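Local structure of vacuolar-sorting protein BRO1 (1ZB1) at residues A[225-228]-A[229-232]; A[178-181]-A[182-186]; A[249-252]-A[253-257]; A[214-217]-A[218-222]. The protein sorts cargo proteins into the intralumenal vesicles of multivesicular bodies and recruits the deubiquitinase DOA4 to endosomes, this chain being its Bro1 domain. One frame throughout, in Å; residues are numbered along the deposited sequence.

Contact 1: residues A[225-228]-A[229-232]; sequences CHDF and MKEI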
loop_
_atom_site.group_PDB
_atom_site.type_symbol
_atom_site.label_atom_id
_atom_site.label_comp_id
_atom_site.label_asym_id
_atom_site.label_seq_id
_atom_site.Cartn_x
_atom_site.Cartn_y
_atom_site.Cartn_z
ATOM N N CYS A 225 6.997 7.536 5.807
ATOM C CA CYS A 225 7.580 7.294 4.491
ATOM C C CYS A 225 8.712 8.289 4.256
ATOM O O CYS A 225 9.765 7.945 3.712
ATOM C CB CYS A 225 6.513 7.460 3.400
ATOM S SG CYS A 225 5.058 6.371 3.571
ATOM N N HIS A 226 8.473 9.529 4.664
ATOM C CA HIS A 226 9.457 10.593 4.538
ATOM C C HIS A 226 10.731 10.177 5.269
ATOM O O HIS A 226 11.821 10.221 4.704
ATOM C CB HIS A 226 8.910 11.884 5.162
ATOM C CG HIS A 226 9.905 13.001 5.212
ATOM N ND1 HIS A 226 10.084 13.888 4.174
ATOM C CD2 HIS A 226 10.797 13.355 6.168
ATOM C CE1 HIS A 226 11.042 14.742 4.487
ATOM N NE2 HIS A 226 11.491 14.441 5.694
ATOM N N ASP A 227 10.580 9.774 6.529
ATOM C CA ASP A 227 11.716 9.363 7.354
ATOM C C ASP A 227 12.524 8.223 6.749
ATOM O O ASP A 227 13.747 8.189 6.879
ATOM C CB ASP A 227 11.251 8.966 8.763
ATOM C CG ASP A 227 10.819 10.161 9.599
ATOM O OD1 ASP A 227 11.071 11.314 9.182
ATOM O OD2 ASP A 227 10.234 9.946 10.683
ATOM N N PHE A 228 11.850 7.285 6.092
ATOM C CA PHE A 228 12.550 6.165 5.481
ATOM C C PHE A 228 13.397 6.609 4.295
ATOM O O PHE A 228 14.520 6.141 4.119
ATOM C CB PHE A 228 11.562 5.103 5.006
ATOM C CG PHE A 228 12.217 3.945 4.305
ATOM C CD1 PHE A 228 13.009 3.047 5.012
ATOM C CD2 PHE A 228 12.052 3.760 2.938
ATOM C CE1 PHE A 228 13.624 1.977 4.364
ATOM C CE2 PHE A 228 12.665 2.694 2.281
ATOM C CZ PHE A 228 13.451 1.801 2.997
ATOM N N MET A 229 12.854 7.516 3.489
ATOM C CA MET A 229 13.545 8.012 2.303
ATOM C C MET A 229 14.594 9.075 2.631
ATOM O O MET A 229 15.381 9.465 1.770
ATOM C CB MET A 229 12.523 8.587 1.317
ATOM C CG MET A 229 11.368 7.646 1.006
ATOM S SD MET A 229 10.053 8.438 0.055
ATOM C CE MET A 229 10.602 8.053 -1.587
ATOM N N LYS A 230 14.596 9.543 3.876
ATOM C CA LYS A 230 15.549 10.560 4.316
ATOM C C LYS A 230 16.920 9.952 4.606
ATOM O O LYS A 230 17.954 10.568 4.337
ATOM C CB LYS A 230 15.031 11.268 5.569
ATOM C CG LYS A 230 16.007 12.281 6.150
ATOM C CD LYS A 230 15.477 12.902 7.434
ATOM C CE LYS A 230 14.208 13.705 7.183
ATOM N NZ LYS A 230 13.688 14.332 8.432
ATOM N N GLU A 231 16.921 8.740 5.156
ATOM C CA GLU A 231 18.164 8.045 5.480
ATOM C C GLU A 231 18.994 7.856 4.212
ATOM O O GLU A 231 20.181 7.532 4.272
ATOM C CB GLU A 231 17.858 6.685 6.113
ATOM C CG GLU A 231 17.210 5.691 5.164
ATOM C CD GLU A 231 16.762 4.416 5.856
ATOM O OE1 GLU A 231 16.314 3.484 5.150
ATOM O OE2 GLU A 231 16.849 4.348 7.102
ATOM N N ILE A 232 18.355 8.059 3.065
ATOM C CA ILE A 232 19.024 7.925 1.780
ATOM C C ILE A 232 18.868 9.220 0.978
ATOM O O ILE A 232 17.768 9.586 0.560
ATOM C CB ILE A 232 18.453 6.729 0.985
ATOM C CG1 ILE A 232 19.187 6.589 -0.346
ATOM C CG2 ILE A 232 16.955 6.902 0.768
ATOM C CD1 ILE A 232 18.806 5.342 -1.099
#

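Contact 2: residues A[178-181]-A[182-186]; sequences NTRF and LANIC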
loop_
_atom_site.group_PDB
_atom_site.type_symbol
_atom_site.label_atom_id
_atom_site.label_comp_id
_atom_site.label_asym_id
_atom_site.label_seq_id
_atom_site.Cartn_x
_atom_site.Cartn_y
_atom_site.Cartn_z
ATOM N N ASN A 178 11.989 -2.653 2.607
ATOM C CA ASN A 178 11.307 -2.145 1.425
ATOM C C ASN A 178 9.823 -2.505 1.413
ATOM O O ASN A 178 8.999 -1.720 0.951
ATOM C CB ASN A 178 12.006 -2.626 0.152
ATOM C CG ASN A 178 13.395 -2.024 -0.003
ATOM O OD1 ASN A 178 13.628 -0.879 0.385
ATOM N ND2 ASN A 178 14.318 -2.787 -0.584
ATOM N N THR A 179 9.470 -3.679 1.926
ATOM C CA THR A 179 8.061 -4.048 1.977
ATOM C C THR A 179 7.382 -3.251 3.094
ATOM O O THR A 179 6.185 -2.968 3.033
ATOM C CB THR A 179 7.869 -5.567 2.198
ATOM O OG1 THR A 179 8.794 -6.042 3.185
ATOM C CG2 THR A 179 8.074 -6.316 0.874
ATOM N N ARG A 180 8.152 -2.872 4.112
ATOM C CA ARG A 180 7.602 -2.069 5.205
ATOM C C ARG A 180 7.264 -0.680 4.631
ATOM O O ARG A 180 6.218 -0.090 4.939
ATOM C CB ARG A 180 8.635 -1.932 6.330
ATOM C CG ARG A 180 8.185 -1.079 7.509
ATOM C CD ARG A 180 7.743 -1.950 8.673
ATOM N NE ARG A 180 6.314 -2.236 8.645
ATOM C CZ ARG A 180 5.737 -3.237 9.302
ATOM N NH1 ARG A 180 6.466 -4.065 10.039
ATOM N NH2 ARG A 180 4.425 -3.401 9.231
ATOM N N PHE A 181 8.162 -0.169 3.794
ATOM C CA PHE A 181 7.977 1.131 3.150
ATOM C C PHE A 181 6.701 1.076 2.310
ATOM O O PHE A 181 5.852 1.963 2.390
ATOM C CB PHE A 181 9.199 1.453 2.268
ATOM C CG PHE A 181 9.022 2.645 1.364
ATOM C CD1 PHE A 181 8.793 3.917 1.888
ATOM C CD2 PHE A 181 9.094 2.497 -0.022
ATOM C CE1 PHE A 181 8.637 5.022 1.048
ATOM C CE2 PHE A 181 8.938 3.594 -0.873
ATOM C CZ PHE A 181 8.709 4.861 -0.334
ATOM N N LEU A 182 6.568 0.028 1.504
ATOM C CA LEU A 182 5.382 -0.124 0.669
ATOM C C LEU A 182 4.107 -0.195 1.524
ATOM O O LEU A 182 3.066 0.367 1.157
ATOM C CB LEU A 182 5.527 -1.374 -0.208
ATOM C CG LEU A 182 5.921 -1.193 -1.683
ATOM C CD1 LEU A 182 6.581 0.148 -1.917
ATOM C CD2 LEU A 182 6.819 -2.343 -2.117
ATOM N N ALA A 183 4.186 -0.881 2.659
ATOM C CA ALA A 183 3.030 -0.990 3.555
ATOM C C ALA A 183 2.653 0.395 4.096
ATOM O O ALA A 183 1.473 0.741 4.170
ATOM C CB ALA A 183 3.348 -1.930 4.715
ATOM N N ASN A 184 3.662 1.178 4.472
ATOM C CA ASN A 184 3.435 2.519 5.004
ATOM C C ASN A 184 2.846 3.460 3.955
ATOM O O ASN A 184 2.090 4.373 4.284
ATOM C CB ASN A 184 4.743 3.097 5.570
ATOM C CG ASN A 184 5.143 2.442 6.886
ATOM O OD1 ASN A 184 4.293 1.946 7.622
ATOM N ND2 ASN A 184 6.434 2.453 7.195
ATOM N N ILE A 185 3.192 3.234 2.690
ATOM C CA ILE A 185 2.655 4.049 1.600
ATOM C C ILE A 185 1.157 3.756 1.458
ATOM O O ILE A 185 0.341 4.671 1.333
ATOM C CB ILE A 185 3.359 3.719 0.251
ATOM C CG1 ILE A 185 4.795 4.265 0.249
ATOM C CG2 ILE A 185 2.562 4.293 -0.917
ATOM C CD1 ILE A 185 4.882 5.778 0.204
ATOM N N CYS A 186 0.802 2.474 1.484
ATOM C CA CYS A 186 -0.592 2.060 1.349
ATOM C C CYS A 186 -1.457 2.530 2.519
ATOM O O CYS A 186 -2.601 2.960 2.321
ATOM C CB CYS A 186 -0.688 0.537 1.203
ATOM S SG CYS A 186 0.073 -0.115 -0.317
#

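Contact 3: residues A[249-252]-A[253-257]; sequences TCKL and HFYKS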
loop_
_atom_site.group_PDB
_atom_site.type_symbol
_atom_site.label_atom_id
_atom_site.label_comp_id
_atom_site.label_asym_id
_atom_site.label_seq_id
_atom_site.Cartn_x
_atom_site.Cartn_y
_atom_site.Cartn_z
ATOM N N THR A 249 6.879 14.286 0.754
ATOM C CA THR A 249 7.235 15.455 1.549
ATOM C C THR A 249 6.170 16.546 1.426
ATOM O O THR A 249 5.814 17.190 2.409
ATOM C CB THR A 249 8.603 16.025 1.115
ATOM O OG1 THR A 249 9.618 15.038 1.344
ATOM C CG2 THR A 249 8.936 17.283 1.909
ATOM N N CYS A 250 5.660 16.746 0.220
ATOM C CA CYS A 250 4.635 17.755 0.005
ATOM C C CYS A 250 3.389 17.404 0.829
ATOM O O CYS A 250 2.860 18.241 1.573
ATOM C CB CYS A 250 4.277 17.829 -1.478
ATOM S SG CYS A 250 3.110 19.147 -1.893
ATOM N N LYS A 251 2.938 16.159 0.706
ATOM C CA LYS A 251 1.758 15.700 1.431
ATOM C C LYS A 251 1.876 15.839 2.947
ATOM O O LYS A 251 0.919 16.252 3.607
ATOM C CB LYS A 251 1.425 14.244 1.060
ATOM C CG LYS A 251 0.855 14.074 -0.353
ATOM C CD LYS A 251 0.334 12.656 -0.605
ATOM C CE LYS A 251 -0.371 12.550 -1.963
ATOM N NZ LYS A 251 -0.859 11.168 -2.265
ATOM N N LEU A 252 3.036 15.521 3.509
ATOM C CA LEU A 252 3.180 15.630 4.957
ATOM C C LEU A 252 2.970 17.069 5.437
ATOM O O LEU A 252 2.270 17.294 6.424
ATOM C CB LEU A 252 4.537 15.085 5.411
ATOM C CG LEU A 252 5.817 15.908 5.432
ATOM C CD1 LEU A 252 5.810 16.862 6.622
ATOM C CD2 LEU A 252 7.004 14.949 5.557
ATOM N N HIS A 253 3.558 18.042 4.745
ATOM C CA HIS A 253 3.368 19.438 5.132
ATOM C C HIS A 253 1.946 19.895 4.811
ATOM O O HIS A 253 1.321 20.596 5.601
ATOM C CB HIS A 253 4.357 20.355 4.404
ATOM C CG HIS A 253 5.769 20.212 4.869
ATOM N ND1 HIS A 253 6.156 20.484 6.164
ATOM C CD2 HIS A 253 6.888 19.824 4.214
ATOM C CE1 HIS A 253 7.453 20.270 6.286
ATOM N NE2 HIS A 253 7.922 19.869 5.118
ATOM N N PHE A 254 1.433 19.495 3.652
ATOM C CA PHE A 254 0.086 19.901 3.257
ATOM C C PHE A 254 -1.001 19.433 4.222
ATOM O O PHE A 254 -1.924 20.187 4.544
ATOM C CB PHE A 254 -0.259 19.388 1.862
ATOM C CG PHE A 254 -1.631 19.792 1.402
ATOM C CD1 PHE A 254 -1.899 21.111 1.057
ATOM C CD2 PHE A 254 -2.665 18.862 1.348
ATOM C CE1 PHE A 254 -3.177 21.502 0.664
ATOM C CE2 PHE A 254 -3.947 19.239 0.957
ATOM C CZ PHE A 254 -4.204 20.565 0.614
ATOM N N TYR A 255 -0.909 18.187 4.675
ATOM C CA TYR A 255 -1.919 17.685 5.589
ATOM C C TYR A 255 -1.745 18.252 6.991
ATOM O O TYR A 255 -2.715 18.399 7.733
ATOM C CB TYR A 255 -1.941 16.150 5.550
ATOM C CG TYR A 255 -2.659 15.678 4.301
ATOM C CD1 TYR A 255 -4.014 15.956 4.118
ATOM C CD2 TYR A 255 -1.975 15.044 3.261
ATOM C CE1 TYR A 255 -4.670 15.627 2.931
ATOM C CE2 TYR A 255 -2.627 14.710 2.069
ATOM C CZ TYR A 255 -3.972 15.007 1.912
ATOM O OH TYR A 255 -4.622 14.711 0.732
ATOM N N LYS A 256 -0.517 18.604 7.346
ATOM C CA LYS A 256 -0.282 19.215 8.647
ATOM C C LYS A 256 -0.968 20.588 8.603
ATOM O O LYS A 256 -1.590 21.022 9.574
ATOM C CB LYS A 256 1.216 19.391 8.899
ATOM C CG LYS A 256 1.532 20.170 10.159
ATOM C CD LYS A 256 2.243 19.318 11.191
ATOM C CE LYS A 256 3.608 18.856 10.698
ATOM N NZ LYS A 256 4.335 18.111 11.764
ATOM N N SER A 257 -0.855 21.259 7.460
ATOM C CA SER A 257 -1.470 22.569 7.261
ATOM C C SER A 257 -2.989 22.465 7.340
ATOM O O SER A 257 -3.643 23.263 8.016
ATOM C CB SER A 257 -1.083 23.141 5.893
ATOM O OG SER A 257 -1.827 24.319 5.603
#

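Contact 4: residues A[214-217]-A[218-222]; sequences LSRA and TCNLF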
loop_
_atom_site.group_PDB
_atom_site.type_symbol
_atom_site.label_atom_id
_atom_site.label_comp_id
_atom_site.label_asym_id
_atom_site.label_seq_id
_atom_site.Cartn_x
_atom_site.Cartn_y
_atom_site.Cartn_z
ATOM N N LEU A 214 -8.191 13.676 11.685
ATOM C CA LEU A 214 -7.919 12.734 10.603
ATOM C C LEU A 214 -6.789 13.239 9.714
ATOM O O LEU A 214 -5.985 12.452 9.209
ATOM C CB LEU A 214 -9.178 12.517 9.759
ATOM C CG LEU A 214 -10.331 11.790 10.459
ATOM C CD1 LEU A 214 -11.579 11.864 9.608
ATOM C CD2 LEU A 214 -9.930 10.348 10.725
ATOM N N SER A 215 -6.739 14.557 9.522
ATOM C CA SER A 215 -5.705 15.170 8.706
ATOM C C SER A 215 -4.363 15.034 9.397
ATOM O O SER A 215 -3.352 14.788 8.749
ATOM C CB SER A 215 -6.012 16.651 8.468
ATOM O OG SER A 215 -7.098 16.803 7.574
ATOM N N ARG A 216 -4.350 15.185 10.717
ATOM C CA ARG A 216 -3.104 15.068 11.450
ATOM C C ARG A 216 -2.553 13.660 11.289
ATOM O O ARG A 216 -1.348 13.472 11.128
ATOM C CB ARG A 216 -3.303 15.371 12.935
ATOM C CG ARG A 216 -1.993 15.398 13.702
ATOM C CD ARG A 216 -1.069 16.483 13.150
ATOM N NE ARG A 216 0.335 16.258 13.484
ATOM C CZ ARG A 216 0.817 16.201 14.721
ATOM N NH1 ARG A 216 0.008 16.352 15.764
ATOM N NH2 ARG A 216 2.113 15.991 14.916
ATOM N N ALA A 217 -3.439 12.673 11.326
ATOM C CA ALA A 217 -3.016 11.287 11.176
ATOM C C ALA A 217 -2.412 11.062 9.787
ATOM O O ALA A 217 -1.412 10.356 9.649
ATOM C CB ALA A 217 -4.201 10.345 11.411
ATOM N N THR A 218 -3.012 11.668 8.765
ATOM C CA THR A 218 -2.511 11.533 7.394
ATOM C C THR A 218 -1.078 12.055 7.331
ATOM O O THR A 218 -0.195 11.439 6.719
ATOM C CB THR A 218 -3.383 12.320 6.398
ATOM O OG1 THR A 218 -4.742 11.872 6.498
ATOM C CG2 THR A 218 -2.894 12.102 4.966
ATOM N N CYS A 219 -0.852 13.190 7.983
ATOM C CA CYS A 219 0.468 13.799 8.036
ATOM C C CYS A 219 1.458 12.846 8.702
ATOM O O CYS A 219 2.518 12.561 8.147
ATOM C CB CYS A 219 0.416 15.117 8.820
ATOM S SG CYS A 219 2.042 15.714 9.339
ATOM N N ASN A 220 1.106 12.344 9.883
ATOM C CA ASN A 220 1.993 11.432 10.604
ATOM C C ASN A 220 2.349 10.193 9.775
ATOM O O ASN A 220 3.484 9.727 9.800
ATOM C CB ASN A 220 1.370 10.999 11.937
ATOM C CG ASN A 220 1.175 12.164 12.908
ATOM O OD1 ASN A 220 1.895 13.165 12.853
ATOM N ND2 ASN A 220 0.211 12.024 13.810
ATOM N N LEU A 221 1.374 9.661 9.048
ATOM C CA LEU A 221 1.607 8.488 8.214
ATOM C C LEU A 221 2.619 8.773 7.096
ATOM O O LEU A 221 3.534 7.980 6.855
ATOM C CB LEU A 221 0.280 8.003 7.624
ATOM C CG LEU A 221 -0.473 6.870 8.338
ATOM C CD1 LEU A 221 0.010 6.697 9.769
ATOM C CD2 LEU A 221 -1.968 7.158 8.288
ATOM N N PHE A 222 2.461 9.894 6.403
ATOM C CA PHE A 222 3.407 10.221 5.342
ATOM C C PHE A 222 4.771 10.563 5.950
ATOM O O PHE A 222 5.801 10.432 5.294
ATOM C CB PHE A 222 2.867 11.363 4.475
ATOM C CG PHE A 222 1.893 10.901 3.423
ATOM C CD1 PHE A 222 2.332 10.136 2.340
ATOM C CD2 PHE A 222 0.535 11.196 3.529
ATOM C CE1 PHE A 222 1.430 9.668 1.377
ATOM C CE2 PHE A 222 -0.376 10.735 2.575
ATOM C CZ PHE A 222 0.073 9.969 1.495
#

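Contact 1: residues A[225-228]-A[229-232]
With CG of H226 placed anti to its backbone N (chi1 174°), the imidazole leans along the helix toward K230, whose chain bends back near its end. The two side chains meet at an angle to each other: CE of K230 lies 3.2 Å from NE2 of H226, while NZ sits at the ring edge, in its plane, 3.5 Å from NE2. The other ring nitrogen, ND1, is hydrogen-bonded to OG1 of T249 of helix 242-269, which fixes the rotation of the ring. D227 runs alongside K230, pointing the same way; its OD1 stays 4.1 Å from NZ, near enough for attraction between opposite charges but too far for a salt bridge. On another side of the helix, E231 has CG between its backbone N and carbonyl carbon (chi1 67°) and is extended beyond, so the carboxylate reaches back to the F228 ring. OE1 lies against the ring carbons CD1 and CE1 of F228, 3.2 Å from CE1, with ring and carboxylate planes 57° apart. The segment lies in the C-terminal part of helix 208-230 of the Bro1 domain: N of M229 donates to O of C225 (3.1 Å), whereas the bond from N of K230 to O of D227 is weak, at 3.4 Å. C225, F228 and M229 pack on helix 176-198, M229 also touching K245 of helix 242-269, and H226 adds a polar tie to that helix. Between the exposed D227 and K230 the attraction is one that solvent would be expected to weaken.

Contact 2: residues A[178-181]-A[182-186]
O of R180 receives the backbone N of N184 at 2.9 Å, with an N-H...O angle of 156°, and the amide of N184 folds back over the same carbonyl. ND2 of N184 comes to 3.4 Å from O of R180, but the angle is too poor for a second hydrogen bond. Beyond that oxygen, ND2 lies 4.0 Å from CG of R180. The arginine chain bends at chi2 and chi3 and carries its guanidinium toward E160 and E164 of helix 146-165, with which it forms only long, weak ion pairs.

The apolar part of the contact centres on the F181 ring. CG of F181 is anti to its backbone N (chi1 170°), which swings the ring along the helix until CG1 of I185, one turn on, stands over one face. The evidence for a CH-pi contact is a distance of 4.1 Å from CG1 of I185 to the ring centroid and an offset of 17° from the ring normal. CD1 of I185 adds packing at 3.9 Å from CE1 of F181, and CD1 of L182 approaches CD2 of F181 at the same distance.

The R180-N184 and F181-I185 pairs, each i to i+4, belong to helix 176-198, near the middle of the elongated, largely helical Bro1 domain, whose faces are sorted here. F181 and I185 look to helix 208-230, meeting M229 and C225 respectively, whereas L182 and A183 pack on F159 of helix 146-165. N178 directs ND2 out of the segment to a hydrogen bond with O of V172, and L182 also touches F127 of helix 118-139.

Contact 3: residues A[249-252]-A[253-257]
L252 and H253 lie side by side and point the same way, so that a methyl of the leucine covers the imidazole. This pairing sits on helix 242-269 of the Bro1 domain, packed among helices 208-230, 275-290 and 303-322. CD1 of L252 is 3.7 Å from the centroid of the H253 ring and 9° off its normal, the geometry of a CH-pi contact centred over the face. The leucine reaches this position because its CG stands between its own backbone N and carbonyl carbon (chi1 86°), turning the isobutyl group toward the next residue. H253 is set by a second neighbour: T249 runs alongside it, with CG2 4.0 Å from CD2 of the imidazole. At ND1 the ring is hydrogen-bonded to Q286 of helix 275-290, so both its position and its rotation are constrained.

Y255 turns to another side of the helix. CD2 of Y255 comes within 3.2 Å of O of K251, at an oblique approach, and CB of K251 lies beside the ring. The extended K251 chain and the tyrosine then converge on one acidic group: NZ of K251 makes a salt bridge with E192 and OH of Y255 a hydrogen bond to its other carboxylate oxygen. Among the backbone bonds, that from N of H253 to O of T249 is weak (3.4 Å), while N of F254 is 2.8 Å from O of C250.

Contact 4: residues A[214-217]-A[218-222]
T218 closes back on L214 with both of its donors. OG1 of T218 is 3.0 Å from O of L214 and N of T218 is 3.1 Å from it, the two reaching the oxygen from opposite faces of the carbonyl plane. The hydroxyl is directed there by chi1 of -57°, which puts OG1 beside the backbone N of T218 and leaves CG2 anti to that nitrogen. Q191 of helix 176-198 donates to the same O of L214, so three donors grip one carbonyl oxygen at the buried side of the segment. Nearby, N of L221 donates to O of A217 at 2.9 Å, and CD2 of L221 bends back to 3.5 Å from that oxygen.

A threonine hydroxyl returning to the carbonyl four residues earlier is a familiar way for a helix to satisfy a buried polar side chain. Here it lies on helix 208-230 of the Bro1 domain, wedged between helices 176-198 and 242-269: T218 touches V195 on the former and Y255 on the latter, and S215 packs on L258.

The partly exposed side is looser. R216 and N220 cross with their guanidinium and amide planes 71° apart. The N220 amide lies on one side of the guanidinium, its ND2 above the plane and offset toward the rim, so the two groups are not stacked. OD1 of N220 makes a long approach of 3.5 Å to both NE and NH2 of R216, and ND2 of N220 lies 4.0 Å from CG of R216. Both side chains also touch A340 in a loop.

Overall arrangement
Each contact is a short run of one helix in the Bro1 domain, the end of contact 1 running into a loop. Along the chain, contact 2 on helix 176-198 comes first, then contact 4 and contact 1 on helix 208-230, and finally contact 3 on helix 242-269. Centres of contacts 3 and 4 are about 8 Å apart, and those of contacts 1 and 2 about 12 Å; both pairs touch. Contact 1 also touches contact 3, whereas contacts 2 and 3 stay about 8 Å apart at their nearest atoms. Helix 208-230 touches both of the others here, through contacts 1 and 4. Contacts 2, 3 and 4 are buried and contact 1 partly so, and they pack three successive helices together.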